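Local atomic coordinates of deoxyribose-phosphate aldolase (Toxoplasma gondii, PDB entry 4EIV), a protein that is an enzyme of the deoxyribose-phosphate aldolase family, folded as a closed barrel of eight parallel strands surrounded by helices. Residues A[34-37]-A[38-41]; A[197-200]-A[201-205]. One frame throughout, in Å; residues are numbered along the deposited sequence.

Interaction 1. Residues A[34-37]-A[38-41]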
loop_
_atom_site.group_PDB
_atom_site.type_symbol
_atom_site.label_atom_id
_atom_site.label_comp_id
_atom_site.label_asym_id
_atom_site.label_seq_id
_atom_site.Cartn_x
_atom_site.Cartn_y
_atom_site.Cartn_z
ATOM N N ALA A 34 -11.595 -18.692 12.536
ATOM C CA ALA A 34 -11.791 -19.612 13.664
ATOM C C ALA A 34 -13.318 -19.805 13.726
ATOM O O ALA A 34 -13.979 -19.338 14.650
ATOM C CB ALA A 34 -11.222 -19.043 14.966
ATOM N N LEU A 35 -13.840 -20.497 12.707
ATOM C CA LEU A 35 -15.273 -20.579 12.395
ATOM C C LEU A 35 -15.953 -21.914 12.528
ATOM O O LEU A 35 -17.160 -21.989 12.287
ATOM C CB LEU A 35 -15.479 -20.151 10.915
ATOM C CG LEU A 35 -15.193 -18.688 10.602
ATOM C CD1 LEU A 35 -15.051 -18.440 9.101
ATOM C CD2 LEU A 35 -16.281 -17.810 11.226
ATOM N N THR A 36 -15.221 -22.974 12.846
ATOM C CA THR A 36 -15.856 -24.279 12.922
ATOM C C THR A 36 -16.782 -24.370 14.133
ATOM O O THR A 36 -16.605 -23.664 15.134
ATOM C CB THR A 36 -14.842 -25.443 12.937
ATOM O OG1 THR A 36 -14.142 -25.474 14.183
ATOM C CG2 THR A 36 -13.854 -25.342 11.778
ATOM N N ASP A 37 -17.773 -25.251 14.050
ATOM C CA ASP A 37 -18.686 -25.438 15.172
ATOM C C ASP A 37 -17.937 -26.010 16.395
ATOM O O ASP A 37 -18.408 -25.885 17.520
ATOM C CB ASP A 37 -19.859 -26.343 14.777
ATOM C CG ASP A 37 -20.946 -26.406 15.848
ATOM O OD1 ASP A 37 -21.340 -27.516 16.240
ATOM O OD2 ASP A 37 -21.390 -25.343 16.327
ATOM N N GLY A 38 -16.791 -26.644 16.159
ATOM C CA GLY A 38 -15.975 -27.216 17.232
ATOM C C GLY A 38 -15.018 -26.273 17.954
ATOM O O GLY A 38 -14.303 -26.711 18.857
ATOM N N GLU A 39 -14.984 -24.988 17.592
ATOM C CA GLU A 39 -14.112 -24.053 18.297
ATOM C C GLU A 39 -14.452 -24.007 19.788
ATOM O O GLU A 39 -15.591 -24.261 20.198
ATOM C CB GLU A 39 -14.212 -22.630 17.748
ATOM C CG GLU A 39 -13.972 -22.463 16.269
ATOM C CD GLU A 39 -12.624 -22.951 15.774
ATOM O OE1 GLU A 39 -11.625 -22.911 16.531
ATOM O OE2 GLU A 39 -12.564 -23.293 14.574
ATOM N N THR A 40 -13.439 -23.657 20.576
ATOM C CA THR A 40 -13.535 -23.510 22.021
ATOM C C THR A 40 -12.837 -22.212 22.397
ATOM O O THR A 40 -12.153 -21.614 21.561
ATOM C CB THR A 40 -12.792 -24.655 22.755
ATOM O OG1 THR A 40 -11.416 -24.659 22.352
ATOM C CG2 THR A 40 -13.414 -26.013 22.452
ATOM N N ASN A 41 -12.983 -21.778 23.646
ATOM C CA ASN A 41 -12.246 -20.597 24.120
ATOM C C ASN A 41 -10.755 -20.766 23.866
ATOM O O ASN A 41 -10.081 -19.826 23.438
ATOM C CB ASN A 41 -12.463 -20.366 25.612
ATOM C CG ASN A 41 -13.830 -19.802 25.934
ATOM O OD1 ASN A 41 -14.598 -19.440 25.043
ATOM N ND2 ASN A 41 -14.139 -19.724 27.217
HETATM O O HOH W 1 -17.965 -23.756 19.001
#

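Interaction 2. Residues A[197-200]-A[201-205]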
loop_
_atom_site.group_PDB
_atom_site.type_symbol
_atom_site.label_atom_id
_atom_site.label_comp_id
_atom_site.label_asym_id
_atom_site.label_seq_id
_atom_site.Cartn_x
_atom_site.Cartn_y
_atom_site.Cartn_z
ATOM N N PHE A 197 -10.424 -17.685 -11.439
ATOM C CA PHE A 197 -11.686 -17.538 -12.167
ATOM C C PHE A 197 -12.702 -16.745 -11.377
ATOM O O PHE A 197 -13.251 -15.784 -11.894
ATOM C CB PHE A 197 -12.222 -18.945 -12.530
ATOM C CG PHE A 197 -13.592 -18.949 -13.143
ATOM C CD1 PHE A 197 -13.786 -18.568 -14.446
ATOM C CD2 PHE A 197 -14.685 -19.343 -12.398
ATOM C CE1 PHE A 197 -15.061 -18.578 -15.015
ATOM C CE2 PHE A 197 -15.954 -19.371 -12.957
ATOM C CZ PHE A 197 -16.135 -18.975 -14.255
ATOM N N THR A 198 -12.947 -17.128 -10.127
ATOM C CA THR A 198 -13.959 -16.392 -9.362
ATOM C C THR A 198 -13.516 -14.982 -9.017
ATOM O O THR A 198 -14.342 -14.064 -8.971
ATOM C CB THR A 198 -14.433 -17.158 -8.105
ATOM O OG1 THR A 198 -13.387 -17.306 -7.133
ATOM C CG2 THR A 198 -15.004 -18.497 -8.475
ATOM N N VAL A 199 -12.235 -14.783 -8.726
ATOM C CA VAL A 199 -11.766 -13.425 -8.435
ATOM C C VAL A 199 -11.934 -12.530 -9.677
ATOM O O VAL A 199 -12.264 -11.348 -9.556
ATOM C CB VAL A 199 -10.305 -13.432 -7.902
ATOM C CG1 VAL A 199 -9.706 -12.005 -7.863
ATOM C CG2 VAL A 199 -10.255 -14.086 -6.536
ATOM N N HIS A 200 -11.680 -13.073 -10.860
ATOM C CA HIS A 200 -11.870 -12.311 -12.091
ATOM C C HIS A 200 -13.337 -11.874 -12.273
ATOM O O HIS A 200 -13.625 -10.703 -12.539
ATOM C CB HIS A 200 -11.365 -13.152 -13.282
ATOM C CG HIS A 200 -11.533 -12.489 -14.608
ATOM N ND1 HIS A 200 -12.342 -12.994 -15.599
ATOM C CD2 HIS A 200 -11.032 -11.328 -15.086
ATOM C CE1 HIS A 200 -12.296 -12.196 -16.648
ATOM N NE2 HIS A 200 -11.507 -11.178 -16.365
ATOM N N LEU A 201 -14.272 -12.801 -12.058
ATOM C CA LEU A 201 -15.685 -12.476 -12.178
ATOM C C LEU A 201 -16.152 -11.440 -11.179
ATOM O O LEU A 201 -16.912 -10.535 -11.512
ATOM C CB LEU A 201 -16.545 -13.744 -12.078
ATOM C CG LEU A 201 -16.425 -14.739 -13.222
ATOM C CD1 LEU A 201 -17.455 -15.836 -13.010
ATOM C CD2 LEU A 201 -16.635 -14.046 -14.567
ATOM N N ILE A 202 -15.709 -11.599 -9.934
ATOM C CA ILE A 202 -16.064 -10.651 -8.904
ATOM C C ILE A 202 -15.503 -9.256 -9.230
ATOM O O ILE A 202 -16.178 -8.239 -9.041
ATOM C CB ILE A 202 -15.613 -11.170 -7.521
ATOM C CG1 ILE A 202 -16.475 -12.383 -7.158
ATOM C CG2 ILE A 202 -15.769 -10.081 -6.457
ATOM C CD1 ILE A 202 -15.990 -13.178 -5.951
ATOM N N SER A 203 -14.267 -9.208 -9.710
ATOM C CA SER A 203 -13.636 -7.954 -10.091
ATOM C C SER A 203 -14.395 -7.249 -11.194
ATOM O O SER A 203 -14.593 -6.041 -11.119
ATOM C CB SER A 203 -12.192 -8.195 -10.516
ATOM O OG SER A 203 -11.405 -8.650 -9.424
ATOM N N ILE A 204 -14.852 -7.998 -12.194
ATOM C CA ILE A 204 -15.640 -7.402 -13.278
ATOM C C ILE A 204 -16.941 -6.828 -12.725
ATOM O O ILE A 204 -17.346 -5.704 -13.051
ATOM C CB ILE A 204 -15.986 -8.435 -14.345
ATOM C CG1 ILE A 204 -14.722 -8.850 -15.090
ATOM C CG2 ILE A 204 -17.008 -7.875 -15.343
ATOM C CD1 ILE A 204 -14.949 -10.063 -15.972
ATOM N N ALA A 205 -17.618 -7.605 -11.883
ATOM C CA ALA A 205 -18.874 -7.156 -11.299
ATOM C C ALA A 205 -18.712 -5.854 -10.532
ATOM O O ALA A 205 -19.516 -4.917 -10.663
ATOM C CB ALA A 205 -19.462 -8.235 -10.391
#

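Interaction 1. Residues A[34-37]-A[38-41]
T36 and E39 form the ends of a type I beta turn, in the loop that leads from barrel strand 30-34 to helix 41-52. G38 takes one of the two corner positions, beside D37, at the exposed end of the turn. E39 closes it through both its backbone and its side chain. E39 N donates to T36 O (3.2 Å) along a nearly straight N-H...O line of 171° that reaches the oxygen from above the carbonyl plane. The side chain folds back: CG lies beside the backbone N, and a bend at chi2 (-58°) brings the carboxylate over the start of the turn, crossing the T36 side chain at about a right angle. There OE2 of E39 receives T36 N on its anti lone pair, at 3.2 Å, and the hydroxyl OG1 of T36 from above the carboxylate plane, at 2.7 Å. One water bridges two carbonyls, donating to D37 O (2.6 Å) and E39 O (2.7 Å). T40 follows as the N-cap of helix 41-52: its side chain caps a backbone N just past N41, and its own N is bonded to S43 OG, a hydroxyl that also bonds E39 OE1. With OE2 gripped by two donors and OE1 by a third, the carboxylate is fixed in rotation, and the surrounding donors would be expected to stabilise its negative charge where the turn meets the helix.

Interaction 2. Residues A[197-200]-A[201-205]
V199 and S203, one helical turn apart, mark the tightly packed side of helix 196-210, one of the outer helices of the beta/alpha (TIM) barrel. The backbone follows the regular i to i+4 alpha-helical pattern, with L201 N donating to F197 O, I202 N to T198 O and I204 N to H200 O. V199 lies against F249 and Q252 of helix 243-257 and against I236 of strand 233-237, while I202 reaches I234 of the same strand, so this side is buried against helix 243-257 and the barrel strands. I202 also lays its CG1 alongside the carbonyl oxygen of T198, at 3.3 Å.

The more exposed flanks are looser and carry rings, the first bordering helix 165-178 and the second helix 243-257. F197 is exposed; its CZ rests 3.6 Å from CD1 of L201, whose CG lies over one face of the ring. CG of F197 is anti to the backbone N (chi1 173°), which sends the ring along the helix flank to meet the leucine. H200 is partly exposed and is covered on one face by I204: the methyl CD1 stands 3.8 Å from the ring centroid, 26° off the normal, in a CH-pi contact displaced toward the rim. CE1 of H200 is the ring atom closest to this methyl, at 3.5 Å.

Back on the buried side, S203 OG also bonds N257 ND2 at the end of helix 243-257, tying the two helices together, and V199 O accepts two donors from opposite faces of its plane, S203 N at 2.9 Å and S203 OG at 2.8 Å.

Overall arrangement
The two contacts lie on opposite sides of the chain's centre, their own centres 30 Å apart. Interaction 1 is the more exposed, with three of its six touching residues exposed against one of eight in interaction 2, which has a buried side facing the barrel and helix 243-257. They share no element: interaction 1 joins the end of strand 30-34 to the start of helix 41-52, whereas interaction 2 lies wholly within helix 196-210. Their chemistry is consistent with these places. The loop is held by one turn bond together with a carboxylate, a hydroxyl and a water, while the helix adds ring contacts on its exposed flanks, and on its buried side apolar packing with a serine-carbonyl bond.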